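Local coordinates for protein putative HAD family hydrolase (Streptomyces avermitilis, PDB 3MMZ) that probably hydrolyses phosphate esters as the KdsC-like HAD phosphatase domain of a longer protein that also probably carries CMP-N-acylneuraminate synthase activity, at residues 52-66 and 73-87. Numbering follows the deposited sequence.
Sequences RKSGLTMLILSTEQN and ARKLKIPVLHGIDRK
His82 ND1 donates to Glu64 O at 2.7 Å, in the carbonyl plane though 19° out of the imidazole plane, while Gln65 O lies at the ring edge near CE1. An alanine in place of His82 would probably leave Glu64 O without this donor and the turn after strand 57-62 freer to shift. Strands 57-62 and 80-82 run parallel, joined by Ile60 N to Pro79 O (3.0 Å), Leu81 N to Ile60 O (2.8 Å) and Ser62 N to Leu81 O (3.0 Å). Lys87, close to the calcium-binding Asp18, shares a water with Thr63 OG1 through NZ, which also forms a salt bridge with Asp114. At the other end, a water accepts from Arg52 NH2 and donates to Leu76 O. Lys87 CG lies 3.6 Å from Leu61 CD2; Leu61 CD1 meets Leu81 CD2 side by side (3.7 Å). On the other face, Ile60 CD1 reaches Ala73 CB and Ile78 CD1; with chi1 at 62°, Ile78 sends CG1 toward Ile60 and leaves CG2 against Met58 CB, 3.5 Å away. The contact thus closes a beta-alpha-beta crossover of the HAD Rossmann-like sheet: apolar side chains pack on both faces, with Lys87 and Ser62 next to the calcium site.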
loop_
_atom_site.group_PDB
_atom_site.type_symbol
_atom_site.label_atom_id
_atom_site.label_comp_id
_atom_site.label_asym_id
_atom_site.label_seq_id
_atom_site.Cartn_x
_atom_site.Cartn_y
_atom_site.Cartn_z
ATOM N N ARG D 52 -4.512 19.408 26.255
ATOM C CA ARG D 52 -5.344 20.259 27.105
ATOM C C ARG D 52 -5.012 20.073 28.588
ATOM O O ARG D 52 -4.861 21.053 29.316
ATOM C CB ARG D 52 -6.829 19.996 26.832
ATOM C CG ARG D 52 -7.777 20.789 27.735
ATOM C CD ARG D 52 -9.238 20.525 27.404
ATOM N NE ARG D 52 -9.536 19.101 27.237
ATOM C CZ ARG D 52 -9.833 18.257 28.225
ATOM N NH1 ARG D 52 -9.881 18.675 29.489
ATOM N NH2 ARG D 52 -10.084 16.981 27.949
ATOM N N LYS D 53 -4.885 18.820 29.027
ATOM C CA LYS D 53 -4.527 18.510 30.416
ATOM C C LYS D 53 -3.156 19.054 30.809
ATOM O O LYS D 53 -2.921 19.348 31.984
ATOM C CB LYS D 53 -4.586 17.007 30.678
ATOM C CG LYS D 53 -5.995 16.469 30.854
ATOM C CD LYS D 53 -5.994 14.949 30.851
ATOM C CE LYS D 53 -7.353 14.373 31.239
ATOM N NZ LYS D 53 -8.377 14.621 30.184
ATOM N N SER D 54 -2.267 19.192 29.828
ATOM C CA SER D 54 -0.936 19.744 30.052
ATOM C C SER D 54 -0.944 21.276 30.225
ATOM O O SER D 54 0.100 21.881 30.493
ATOM C CB SER D 54 0.024 19.316 28.932
ATOM O OG SER D 54 -0.111 20.128 27.775
ATOM N N GLY D 55 -2.109 21.900 30.070
ATOM C CA GLY D 55 -2.242 23.344 30.296
ATOM C C GLY D 55 -2.084 24.207 29.055
ATOM O O GLY D 55 -2.025 25.434 29.149
ATOM N N LEU D 56 -2.012 23.574 27.886
ATOM C CA LEU D 56 -1.933 24.317 26.636
ATOM C C LEU D 56 -3.285 24.921 26.299
ATOM O O LEU D 56 -4.319 24.280 26.490
ATOM C CB LEU D 56 -1.474 23.408 25.496
ATOM C CG LEU D 56 0.004 23.029 25.488
ATOM C CD1 LEU D 56 0.220 21.827 24.587
ATOM C CD2 LEU D 56 0.859 24.204 25.027
ATOM N N THR D 57 -3.279 26.158 25.815
ATOM C CA THR D 57 -4.509 26.792 25.355
ATOM C C THR D 57 -4.895 26.249 23.972
ATOM O O THR D 57 -4.111 26.340 23.024
ATOM C CB THR D 57 -4.375 28.329 25.340
ATOM O OG1 THR D 57 -3.902 28.779 26.618
ATOM C CG2 THR D 57 -5.717 28.978 25.043
HETATM N N MSE D 58 -6.096 25.680 23.877
HETATM C CA MSE D 58 -6.556 24.974 22.677
HETATM C C MSE D 58 -7.591 25.778 21.906
HETATM O O MSE D 58 -8.281 26.633 22.479
HETATM C CB MSE D 58 -7.181 23.623 23.040
HETATM C CG MSE D 58 -6.444 22.820 24.098
HETATM SE SE MSE D 58 -4.744 22.107 23.446
HETATM C CE MSE D 58 -5.336 21.046 21.921
ATOM N N LEU D 59 -7.709 25.486 20.611
ATOM C CA LEU D 59 -8.688 26.149 19.756
ATOM C C LEU D 59 -8.843 25.412 18.443
ATOM O O LEU D 59 -7.851 25.032 17.828
ATOM C CB LEU D 59 -8.268 27.592 19.464
ATOM C CG LEU D 59 -9.249 28.449 18.646
ATOM C CD1 LEU D 59 -10.525 28.734 19.422
ATOM C CD2 LEU D 59 -8.599 29.737 18.172
ATOM N N ILE D 60 -10.091 25.227 18.020
ATOM C CA ILE D 60 -10.392 24.810 16.659
ATOM C C ILE D 60 -10.865 26.023 15.866
ATOM O O ILE D 60 -11.790 26.730 16.283
ATOM C CB ILE D 60 -11.455 23.698 16.626
ATOM C CG1 ILE D 60 -10.874 22.420 17.242
ATOM C CG2 ILE D 60 -11.923 23.457 15.204
ATOM C CD1 ILE D 60 -11.890 21.326 17.497
ATOM N N LEU D 61 -10.218 26.244 14.725
ATOM C CA LEU D 61 -10.474 27.390 13.865
ATOM C C LEU D 61 -10.941 26.906 12.493
ATOM O O LEU D 61 -10.266 26.094 11.868
ATOM C CB LEU D 61 -9.186 28.208 13.727
ATOM C CG LEU D 61 -9.181 29.521 12.944
ATOM C CD1 LEU D 61 -10.056 30.558 13.635
ATOM C CD2 LEU D 61 -7.763 30.038 12.829
ATOM N N SER D 62 -12.092 27.398 12.032
ATOM C CA SER D 62 -12.617 27.000 10.717
ATOM C C SER D 62 -13.397 28.107 9.996
ATOM O O SER D 62 -14.010 28.963 10.629
ATOM C CB SER D 62 -13.464 25.724 10.827
ATOM O OG SER D 62 -13.730 25.179 9.545
ATOM N N THR D 63 -13.354 28.068 8.663
ATOM C CA THR D 63 -14.009 29.053 7.798
ATOM C C THR D 63 -15.508 28.787 7.630
ATOM O O THR D 63 -16.288 29.722 7.441
ATOM C CB THR D 63 -13.341 29.094 6.382
ATOM O OG1 THR D 63 -11.917 29.156 6.513
ATOM C CG2 THR D 63 -13.813 30.296 5.566
ATOM N N GLU D 64 -15.911 27.521 7.703
ATOM C CA GLU D 64 -17.257 27.139 7.268
ATOM C C GLU D 64 -18.319 27.048 8.371
ATOM O O GLU D 64 -18.010 26.766 9.532
ATOM C CB GLU D 64 -17.201 25.842 6.461
ATOM C CG GLU D 64 -18.115 25.855 5.241
ATOM C CD GLU D 64 -17.708 24.837 4.193
ATOM O OE1 GLU D 64 -17.452 25.242 3.036
ATOM O OE2 GLU D 64 -17.637 23.634 4.531
ATOM N N GLN D 65 -19.574 27.282 7.978
ATOM C CA GLN D 65 -20.708 27.315 8.906
ATOM C C GLN D 65 -21.129 25.949 9.439
ATOM O O GLN D 65 -21.780 25.876 10.486
ATOM C CB GLN D 65 -21.918 28.009 8.262
ATOM C CG GLN D 65 -21.937 29.533 8.414
ATOM C CD GLN D 65 -20.906 30.243 7.542
ATOM O OE1 GLN D 65 -20.408 29.684 6.563
ATOM N NE2 GLN D 65 -20.588 31.485 7.896
ATOM N N ASN D 66 -20.766 24.883 8.719
ATOM C CA ASN D 66 -21.122 23.507 9.092
ATOM C C ASN D 66 -20.949 23.239 10.593
ATOM O O ASN D 66 -19.836 23.306 11.112
ATOM C CB ASN D 66 -20.321 22.499 8.252
ATOM C CG ASN D 66 -20.749 21.044 8.484
ATOM O OD1 ASN D 66 -21.890 20.758 8.862
ATOM N ND2 ASN D 66 -19.823 20.116 8.236
ATOM N N ALA D 73 -15.864 19.988 18.723
ATOM C CA ALA D 73 -15.237 20.857 19.708
ATOM C C ALA D 73 -15.887 20.650 21.087
ATOM O O ALA D 73 -15.191 20.636 22.104
ATOM C CB ALA D 73 -15.328 22.310 19.268
ATOM N N ARG D 74 -17.208 20.461 21.089
ATOM C CA ARG D 74 -17.988 20.214 22.312
ATOM C C ARG D 74 -17.532 18.930 23.009
ATOM O O ARG D 74 -17.243 18.936 24.204
ATOM C CB ARG D 74 -19.484 20.139 21.977
ATOM C CG ARG D 74 -20.423 20.479 23.127
ATOM C CD ARG D 74 -21.819 20.885 22.627
ATOM N NE ARG D 74 -22.533 19.790 21.957
ATOM C CZ ARG D 74 -22.844 19.760 20.661
ATOM N NH1 ARG D 74 -23.489 18.712 20.157
ATOM N NH2 ARG D 74 -22.517 20.769 19.857
ATOM N N LYS D 75 -17.444 17.841 22.244
ATOM C CA LYS D 75 -16.997 16.558 22.772
ATOM C C LYS D 75 -15.563 16.634 23.312
ATOM O O LYS D 75 -15.254 16.030 24.337
ATOM C CB LYS D 75 -17.197 15.447 21.719
ATOM C CG LYS D 75 -15.953 14.666 21.294
ATOM C CD LYS D 75 -15.498 13.618 22.299
ATOM C CE LYS D 75 -16.236 12.304 22.156
ATOM N NZ LYS D 75 -15.567 11.288 22.998
ATOM N N LEU D 76 -14.706 17.394 22.632
ATOM C CA LEU D 76 -13.315 17.563 23.046
ATOM C C LEU D 76 -13.136 18.580 24.189
ATOM O O LEU D 76 -12.038 18.709 24.734
ATOM C CB LEU D 76 -12.452 17.980 21.846
ATOM C CG LEU D 76 -12.308 17.002 20.675
ATOM C CD1 LEU D 76 -11.533 17.662 19.538
ATOM C CD2 LEU D 76 -11.643 15.708 21.118
ATOM N N LYS D 77 -14.202 19.301 24.537
ATOM C CA LYS D 77 -14.143 20.363 25.565
ATOM C C LYS D 77 -13.144 21.483 25.227
ATOM O O LYS D 77 -12.422 21.977 26.104
ATOM C CB LYS D 77 -13.823 19.786 26.962
ATOM C CG LYS D 77 -14.783 18.735 27.487
ATOM C CD LYS D 77 -14.239 18.162 28.793
ATOM C CE LYS D 77 -15.318 17.472 29.618
ATOM N NZ LYS D 77 -15.474 16.041 29.236
ATOM N N ILE D 78 -13.090 21.866 23.954
ATOM C CA ILE D 78 -12.225 22.968 23.518
ATOM C C ILE D 78 -13.014 23.996 22.698
ATOM O O ILE D 78 -13.975 23.634 22.009
ATOM C CB ILE D 78 -10.945 22.487 22.748
ATOM C CG1 ILE D 78 -11.303 21.743 21.462
ATOM C CG2 ILE D 78 -10.030 21.651 23.658
ATOM C CD1 ILE D 78 -10.079 21.394 20.607
ATOM N N PRO D 79 -12.621 25.285 22.784
ATOM C CA PRO D 79 -13.397 26.316 22.098
ATOM C C PRO D 79 -13.289 26.232 20.576
ATOM O O PRO D 79 -12.317 25.692 20.039
ATOM C CB PRO D 79 -12.789 27.636 22.606
ATOM C CG PRO D 79 -11.930 27.275 23.767
ATOM C CD PRO D 79 -11.507 25.860 23.562
ATOM N N VAL D 80 -14.315 26.741 19.911
ATOM C CA VAL D 80 -14.327 26.860 18.472
ATOM C C VAL D 80 -14.401 28.334 18.060
ATOM O O VAL D 80 -15.031 29.153 18.732
ATOM C CB VAL D 80 -15.483 26.018 17.843
ATOM C CG1 VAL D 80 -16.863 26.583 18.209
ATOM C CG2 VAL D 80 -15.318 25.912 16.333
ATOM N N LEU D 81 -13.718 28.655 16.968
ATOM C CA LEU D 81 -13.832 29.942 16.312
ATOM C C LEU D 81 -14.066 29.589 14.846
ATOM O O LEU D 81 -13.123 29.310 14.112
ATOM C CB LEU D 81 -12.537 30.738 16.522
ATOM C CG LEU D 81 -12.392 32.240 16.259
ATOM C CD1 LEU D 81 -13.340 33.086 17.107
ATOM C CD2 LEU D 81 -10.938 32.652 16.501
ATOM N N HIS D 82 -15.332 29.539 14.433
ATOM C CA HIS D 82 -15.661 29.092 13.074
ATOM C C HIS D 82 -16.755 29.918 12.385
ATOM O O HIS D 82 -17.416 30.745 13.021
ATOM C CB HIS D 82 -15.985 27.587 13.049
ATOM C CG HIS D 82 -17.435 27.274 13.250
ATOM N ND1 HIS D 82 -18.220 26.721 12.258
ATOM C CD2 HIS D 82 -18.245 27.443 14.322
ATOM C CE1 HIS D 82 -19.450 26.559 12.714
ATOM N NE2 HIS D 82 -19.492 26.989 13.963
ATOM N N GLY D 83 -16.934 29.676 11.082
ATOM C CA GLY D 83 -17.809 30.494 10.232
ATOM C C GLY D 83 -17.191 31.856 9.947
ATOM O O GLY D 83 -17.907 32.838 9.734
ATOM N N ILE D 84 -15.858 31.898 9.924
ATOM C CA ILE D 84 -15.084 33.144 9.918
ATOM C C ILE D 84 -14.767 33.617 8.502
ATOM O O ILE D 84 -14.342 32.817 7.658
ATOM C CB ILE D 84 -13.734 32.969 10.698
ATOM C CG1 ILE D 84 -13.959 32.448 12.128
ATOM C CG2 ILE D 84 -12.905 34.257 10.675
ATOM C CD1 ILE D 84 -14.567 33.447 13.111
ATOM N N ASP D 85 -14.967 34.914 8.254
ATOM C CA ASP D 85 -14.543 35.555 7.001
ATOM C C ASP D 85 -13.046 35.312 6.741
ATOM O O ASP D 85 -12.684 34.544 5.837
ATOM C CB ASP D 85 -14.862 37.059 7.028
ATOM C CG ASP D 85 -14.424 37.793 5.751
ATOM O OD1 ASP D 85 -14.326 37.160 4.672
ATOM O OD2 ASP D 85 -14.186 39.021 5.827
ATOM N N ARG D 86 -12.189 35.957 7.535
ATOM C CA ARG D 86 -10.742 35.805 7.385
ATOM C C ARG D 86 -10.074 35.120 8.573
ATOM O O ARG D 86 -9.943 35.684 9.662
ATOM C CB ARG D 86 -10.076 37.135 7.048
ATOM C CG ARG D 86 -10.077 37.416 5.555
ATOM C CD ARG D 86 -9.117 38.515 5.197
ATOM N NE ARG D 86 -7.750 38.229 5.630
ATOM C CZ ARG D 86 -6.790 39.146 5.706
ATOM N NH1 ARG D 86 -7.050 40.406 5.386
ATOM N NH2 ARG D 86 -5.574 38.808 6.111
ATOM N N LYS D 87 -9.650 33.888 8.314
ATOM C CA LYS D 87 -9.132 32.970 9.310
ATOM C C LYS D 87 -7.957 33.555 10.083
ATOM O O LYS D 87 -7.954 33.565 11.310
ATOM C CB LYS D 87 -8.703 31.679 8.599
ATOM C CG LYS D 87 -8.829 30.453 9.428
ATOM C CD LYS D 87 -9.249 29.262 8.592
ATOM C CE LYS D 87 -8.108 28.699 7.766
ATOM N NZ LYS D 87 -8.426 27.300 7.351
HETATM O O HOH W 1 -10.253 17.099 25.343
HETATM O O HOH W 2 -11.014 26.316 6.603
#